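Local coordinates for protein dihydrolipoyl dehydrogenase (Elizabethkingia anophelis NUHP1, PDB 6UZI) that probably oxidises the dihydrolipoyl groups of lipoylated proteins with NAD(+), using one FAD per subunit and a redox-active disulfide, at residues 375-389 with 403-417. Sequence-based numbering, arbitrary orientation.
Sequences LKEAGVAYKTGSFPM and GVIKILADEKTDEIL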
loop_
_atom_site.group_PDB
_atom_site.type_symbol
_atom_site.label_atom_id
_atom_site.label_comp_id
_atom_site.label_asym_id
_atom_site.label_seq_id
_atom_site.Cartn_x
_atom_site.Cartn_y
_atom_site.Cartn_z
ATOM N N LEU A 375 5.725 19.597 17.949
ATOM C CA LEU A 375 4.555 20.268 18.510
ATOM C C LEU A 375 4.804 20.704 19.952
ATOM O O LEU A 375 4.378 21.789 20.363
ATOM C CB LEU A 375 3.344 19.340 18.435
ATOM C CG LEU A 375 2.846 18.999 17.030
ATOM C CD1 LEU A 375 1.657 18.059 17.107
ATOM C CD2 LEU A 375 2.498 20.254 16.241
ATOM N N LYS A 376 5.504 19.874 20.733
ATOM C CA LYS A 376 5.804 20.237 22.117
ATOM C C LYS A 376 6.748 21.433 22.197
ATOM O O LYS A 376 6.525 22.343 23.004
ATOM C CB LYS A 376 6.399 19.046 22.870
ATOM C CG LYS A 376 5.424 17.912 23.146
ATOM C CD LYS A 376 5.877 17.068 24.333
ATOM C CE LYS A 376 5.372 15.635 24.222
ATOM N NZ LYS A 376 5.405 14.892 25.515
ATOM N N GLU A 377 7.813 21.448 21.387
ATOM C CA GLU A 377 8.754 22.566 21.442
ATOM C C GLU A 377 8.100 23.878 21.031
ATOM O O GLU A 377 8.510 24.947 21.500
ATOM C CB GLU A 377 9.971 22.289 20.557
ATOM N N ALA A 378 7.063 23.820 20.197
ATOM C CA ALA A 378 6.368 25.015 19.736
ATOM C C ALA A 378 5.197 25.405 20.623
ATOM O O ALA A 378 4.567 26.437 20.365
ATOM C CB ALA A 378 5.879 24.825 18.298
ATOM N N GLY A 379 4.906 24.624 21.662
ATOM C CA GLY A 379 3.797 24.922 22.548
ATOM C C GLY A 379 2.443 24.795 21.892
ATOM O O GLY A 379 1.497 25.480 22.295
ATOM N N VAL A 380 2.326 23.938 20.887
ATOM C CA VAL A 380 1.064 23.730 20.192
ATOM C C VAL A 380 0.198 22.787 21.013
ATOM O O VAL A 380 0.666 21.745 21.480
ATOM C CB VAL A 380 1.314 23.168 18.785
ATOM C CG1 VAL A 380 -0.007 22.933 18.056
ATOM C CG2 VAL A 380 2.230 24.101 18.009
ATOM N N ALA A 381 -1.068 23.146 21.195
ATOM C CA ALA A 381 -2.009 22.262 21.867
ATOM C C ALA A 381 -2.492 21.204 20.883
ATOM O O ALA A 381 -3.144 21.529 19.886
ATOM C CB ALA A 381 -3.173 23.072 22.425
ATOM N N TYR A 382 -2.207 19.934 21.169
ATOM C CA TYR A 382 -2.476 18.877 20.204
ATOM C C TYR A 382 -3.141 17.683 20.880
ATOM O O TYR A 382 -2.985 17.460 22.085
ATOM C CB TYR A 382 -1.182 18.421 19.501
ATOM C CG TYR A 382 -0.178 17.781 20.429
ATOM C CD1 TYR A 382 -0.143 16.398 20.603
ATOM C CD2 TYR A 382 0.722 18.552 21.151
ATOM C CE1 TYR A 382 0.771 15.801 21.465
ATOM C CE2 TYR A 382 1.648 17.964 22.016
ATOM C CZ TYR A 382 1.663 16.590 22.167
ATOM O OH TYR A 382 2.565 16.007 23.022
ATOM N N LYS A 383 -3.891 16.926 20.074
ATOM C CA LYS A 383 -4.472 15.636 20.423
ATOM C C LYS A 383 -3.687 14.524 19.742
ATOM O O LYS A 383 -3.035 14.740 18.719
ATOM C CB LYS A 383 -5.938 15.524 19.984
ATOM C CG LYS A 383 -6.855 16.583 20.496
ATOM C CD LYS A 383 -8.274 16.344 20.006
ATOM C CE LYS A 383 -8.406 16.597 18.510
ATOM N NZ LYS A 383 -9.826 16.523 18.052
ATOM N N THR A 384 -3.755 13.329 20.323
ATOM C CA THR A 384 -3.119 12.141 19.769
ATOM C C THR A 384 -4.159 11.050 19.545
ATOM O O THR A 384 -4.984 10.781 20.424
ATOM C CB THR A 384 -2.010 11.620 20.688
ATOM O OG1 THR A 384 -0.999 12.623 20.840
ATOM C CG2 THR A 384 -1.393 10.359 20.118
ATOM N N GLY A 385 -4.129 10.442 18.364
ATOM C CA GLY A 385 -4.885 9.235 18.096
ATOM C C GLY A 385 -3.924 8.135 17.688
ATOM O O GLY A 385 -2.896 8.393 17.062
ATOM N N SER A 386 -4.253 6.901 18.061
ATOM C CA SER A 386 -3.302 5.807 17.883
ATOM C C SER A 386 -4.051 4.485 17.803
ATOM O O SER A 386 -4.793 4.138 18.725
ATOM C CB SER A 386 -2.301 5.805 19.035
ATOM O OG SER A 386 -1.212 4.944 18.768
ATOM N N PHE A 387 -3.865 3.748 16.707
ATOM C CA PHE A 387 -4.481 2.436 16.542
ATOM C C PHE A 387 -3.427 1.392 16.192
ATOM O O PHE A 387 -2.568 1.641 15.343
ATOM C CB PHE A 387 -5.556 2.466 15.453
ATOM C CG PHE A 387 -6.326 1.188 15.328
ATOM C CD1 PHE A 387 -7.397 0.921 16.172
ATOM C CD2 PHE A 387 -5.990 0.257 14.362
ATOM C CE1 PHE A 387 -8.118 -0.254 16.061
ATOM C CE2 PHE A 387 -6.706 -0.920 14.245
ATOM C CZ PHE A 387 -7.775 -1.175 15.099
ATOM N N PRO A 388 -3.473 0.216 16.815
ATOM C CA PRO A 388 -2.433 -0.796 16.570
ATOM C C PRO A 388 -2.689 -1.651 15.332
ATOM O O PRO A 388 -3.825 -2.016 15.020
ATOM C CB PRO A 388 -2.481 -1.646 17.845
ATOM C CG PRO A 388 -3.922 -1.562 18.278
ATOM C CD PRO A 388 -4.395 -0.177 17.900
ATOM N N MET A 389 -1.597 -2.001 14.639
ATOM C CA MET A 389 -1.711 -2.780 13.407
ATOM C C MET A 389 -2.175 -4.206 13.670
ATOM O O MET A 389 -2.821 -4.813 12.808
ATOM C CB MET A 389 -0.376 -2.808 12.664
ATOM C CG MET A 389 0.090 -1.469 12.127
ATOM S SD MET A 389 -1.000 -0.816 10.858
ATOM C CE MET A 389 -0.755 -2.002 9.543
ATOM N N GLY A 403 3.290 -2.925 14.489
ATOM C CA GLY A 403 3.283 -1.499 14.267
ATOM C C GLY A 403 2.035 -0.808 14.779
ATOM O O GLY A 403 1.159 -1.401 15.414
ATOM N N VAL A 404 1.955 0.480 14.451
ATOM C CA VAL A 404 0.913 1.358 14.950
ATOM C C VAL A 404 0.811 2.528 13.982
ATOM O O VAL A 404 1.776 2.866 13.288
ATOM C CB VAL A 404 1.239 1.821 16.395
ATOM C CG1 VAL A 404 2.455 2.736 16.405
ATOM C CG2 VAL A 404 0.042 2.505 17.039
ATOM N N ILE A 405 -0.378 3.129 13.917
ATOM C CA ILE A 405 -0.626 4.370 13.193
ATOM C C ILE A 405 -0.925 5.457 14.214
ATOM O O ILE A 405 -1.741 5.258 15.123
ATOM C CB ILE A 405 -1.785 4.229 12.196
ATOM C CG1 ILE A 405 -1.520 3.067 11.241
ATOM C CG2 ILE A 405 -1.996 5.534 11.448
ATOM C CD1 ILE A 405 -0.492 3.387 10.197
ATOM N N LYS A 406 -0.261 6.598 14.069
ATOM C CA LYS A 406 -0.357 7.680 15.037
ATOM C C LYS A 406 -0.689 8.976 14.316
ATOM O O LYS A 406 -0.000 9.356 13.365
ATOM C CB LYS A 406 0.947 7.807 15.829
ATOM C CG LYS A 406 1.070 9.069 16.672
ATOM C CD LYS A 406 2.494 9.208 17.214
ATOM C CE LYS A 406 2.564 10.224 18.348
ATOM N NZ LYS A 406 3.937 10.330 18.896
ATOM N N ILE A 407 -1.741 9.649 14.767
ATOM C CA ILE A 407 -2.199 10.893 14.166
ATOM C C ILE A 407 -2.165 11.987 15.225
ATOM O O ILE A 407 -2.635 11.783 16.351
ATOM C CB ILE A 407 -3.614 10.750 13.578
ATOM C CG1 ILE A 407 -3.586 9.855 12.338
ATOM C CG2 ILE A 407 -4.190 12.126 13.237
ATOM C CD1 ILE A 407 -4.969 9.550 11.771
ATOM N N LEU A 408 -1.610 13.138 14.861
ATOM C CA LEU A 408 -1.591 14.325 15.700
ATOM C C LEU A 408 -2.535 15.360 15.097
ATOM O O LEU A 408 -2.474 15.635 13.893
ATOM C CB LEU A 408 -0.174 14.886 15.809
ATOM C CG LEU A 408 0.878 13.903 16.320
ATOM C CD1 LEU A 408 2.285 14.442 16.107
ATOM C CD2 LEU A 408 0.641 13.616 17.786
ATOM N N ALA A 409 -3.410 15.927 15.931
ATOM C CA ALA A 409 -4.415 16.878 15.484
ATOM C C ALA A 409 -4.452 18.086 16.407
ATOM O O ALA A 409 -4.217 17.966 17.612
ATOM C CB ALA A 409 -5.800 16.230 15.437
ATOM N N ASP A 410 -4.757 19.253 15.833
ATOM C CA ASP A 410 -4.914 20.461 16.639
ATOM C C ASP A 410 -6.111 20.292 17.566
ATOM O O ASP A 410 -7.194 19.895 17.131
ATOM C CB ASP A 410 -5.099 21.692 15.738
ATOM C CG ASP A 410 -5.072 23.010 16.519
ATOM O OD1 ASP A 410 -6.156 23.542 16.857
ATOM O OD2 ASP A 410 -3.963 23.497 16.825
ATOM N N GLU A 411 -5.920 20.599 18.849
ATOM C CA GLU A 411 -6.984 20.337 19.810
ATOM C C GLU A 411 -8.210 21.212 19.569
ATOM O O GLU A 411 -9.339 20.754 19.773
ATOM C CB GLU A 411 -6.464 20.520 21.232
ATOM C CG GLU A 411 -7.426 20.013 22.288
ATOM C CD GLU A 411 -8.418 21.068 22.735
ATOM O OE1 GLU A 411 -7.997 22.225 22.957
ATOM O OE2 GLU A 411 -9.620 20.742 22.856
ATOM N N LYS A 412 -8.021 22.450 19.107
ATOM C CA LYS A 412 -9.161 23.345 18.933
ATOM C C LYS A 412 -9.866 23.104 17.600
ATOM O O LYS A 412 -11.098 23.051 17.549
ATOM C CB LYS A 412 -8.719 24.808 19.062
ATOM N N THR A 413 -9.112 22.973 16.505
ATOM C CA THR A 413 -9.718 22.894 15.182
ATOM C C THR A 413 -9.827 21.477 14.633
ATOM O O THR A 413 -10.504 21.283 13.617
ATOM C CB THR A 413 -8.943 23.756 14.179
ATOM O OG1 THR A 413 -7.686 23.133 13.876
ATOM C CG2 THR A 413 -8.718 25.141 14.738
ATOM N N ASP A 414 -9.178 20.495 15.265
ATOM C CA ASP A 414 -9.140 19.091 14.845
ATOM C C ASP A 414 -8.338 18.880 13.565
ATOM O O ASP A 414 -8.325 17.764 13.016
ATOM C CB ASP A 414 -10.556 18.509 14.685
ATOM C CG ASP A 414 -10.583 16.982 14.769
ATOM O OD1 ASP A 414 -9.763 16.404 15.517
ATOM O OD2 ASP A 414 -11.443 16.361 14.106
ATOM N N GLU A 415 -7.652 19.909 13.073
ATOM C CA GLU A 415 -6.863 19.755 11.861
ATOM C C GLU A 415 -5.684 18.831 12.120
ATOM O O GLU A 415 -4.959 18.988 13.108
ATOM C CB GLU A 415 -6.371 21.111 11.367
ATOM C CG GLU A 415 -5.472 21.030 10.149
ATOM C CD GLU A 415 -5.026 22.395 9.651
ATOM O OE1 GLU A 415 -5.414 23.420 10.259
ATOM O OE2 GLU A 415 -4.315 22.445 8.627
ATOM N N ILE A 416 -5.488 17.874 11.217
ATOM C CA ILE A 416 -4.370 16.949 11.319
ATOM C C ILE A 416 -3.063 17.701 11.116
ATOM O O ILE A 416 -2.866 18.378 10.097
ATOM C CB ILE A 416 -4.521 15.821 10.290
ATOM C CG1 ILE A 416 -5.714 14.929 10.644
ATOM C CG2 ILE A 416 -3.224 15.036 10.168
ATOM C CD1 ILE A 416 -5.970 13.838 9.646
ATOM N N LEU A 417 -2.152 17.574 12.083
ATOM C CA LEU A 417 -0.858 18.237 12.017
ATOM C C LEU A 417 0.298 17.300 11.674
ATOM O O LEU A 417 1.341 17.777 11.219
ATOM C CB LEU A 417 -0.566 18.944 13.348
ATOM C CG LEU A 417 -1.595 19.976 13.815
ATOM C CD1 LEU A 417 -1.187 20.543 15.155
ATOM C CD2 LEU A 417 -1.733 21.101 12.806
#
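K383, G385 and F387 each exchange a pair of backbone hydrogen bonds with A409, I407 and I405, joining strands 382-388 and 404-410 antiparallel, their axes 153° apart. Strand 382-388 lies at one margin of the five-stranded antiparallel sheet in the dimerisation domain of this disulfide oxidoreductase family; strand 416-423 flanks 404-410 across from it. M389 N to G403 O (2.9 Å) and E411 N to A381 O (3.1 Å) continue the pairing at either end.

The closely packed face carries F387, I405, I407 and A409, and K383 continues it beside A409. F387 and I405 rest on A459 of helix 458-469, and M389, bent at chi2 and chi3, brings its SD to 3.9 Å from I405 CG1. A second apolar cluster forms beside helix 372-377: L375 CD1 meets L408 CD1 at 3.8 Å as the two side chains slide past each other, while L375 CD2 and V380 CG1 both reach L417 CD1. Y382 lies alongside L408, its CD1 4.0 Å from L408 CD2, and its hydroxyl is hydrogen-bonded to E372.

The turn after strand 404-410 is looser and more solvent-exposed. From the A409 end of the face K383 passes its CG over E411 CA (3.8 Å), then bends at chi3 (-70°), and NZ forms a salt bridge with D414 OD1 from above the carboxylate plane (51° out of it). The other oxygen, D414 OD2, accepts from T468 OG1 and E444 N. D410 OD1 receives T413 N (3.0 Å) on its anti lone pair, an Asx motif within the turn.

Backbone bonds thus run the whole length, while side-chain contact changes from apolar towards helix 458-469 to ionic at the turn, where the two donors to OD2 fix the carboxylate's rotation, OD1 turned to K383, and would probably favour its ionised form.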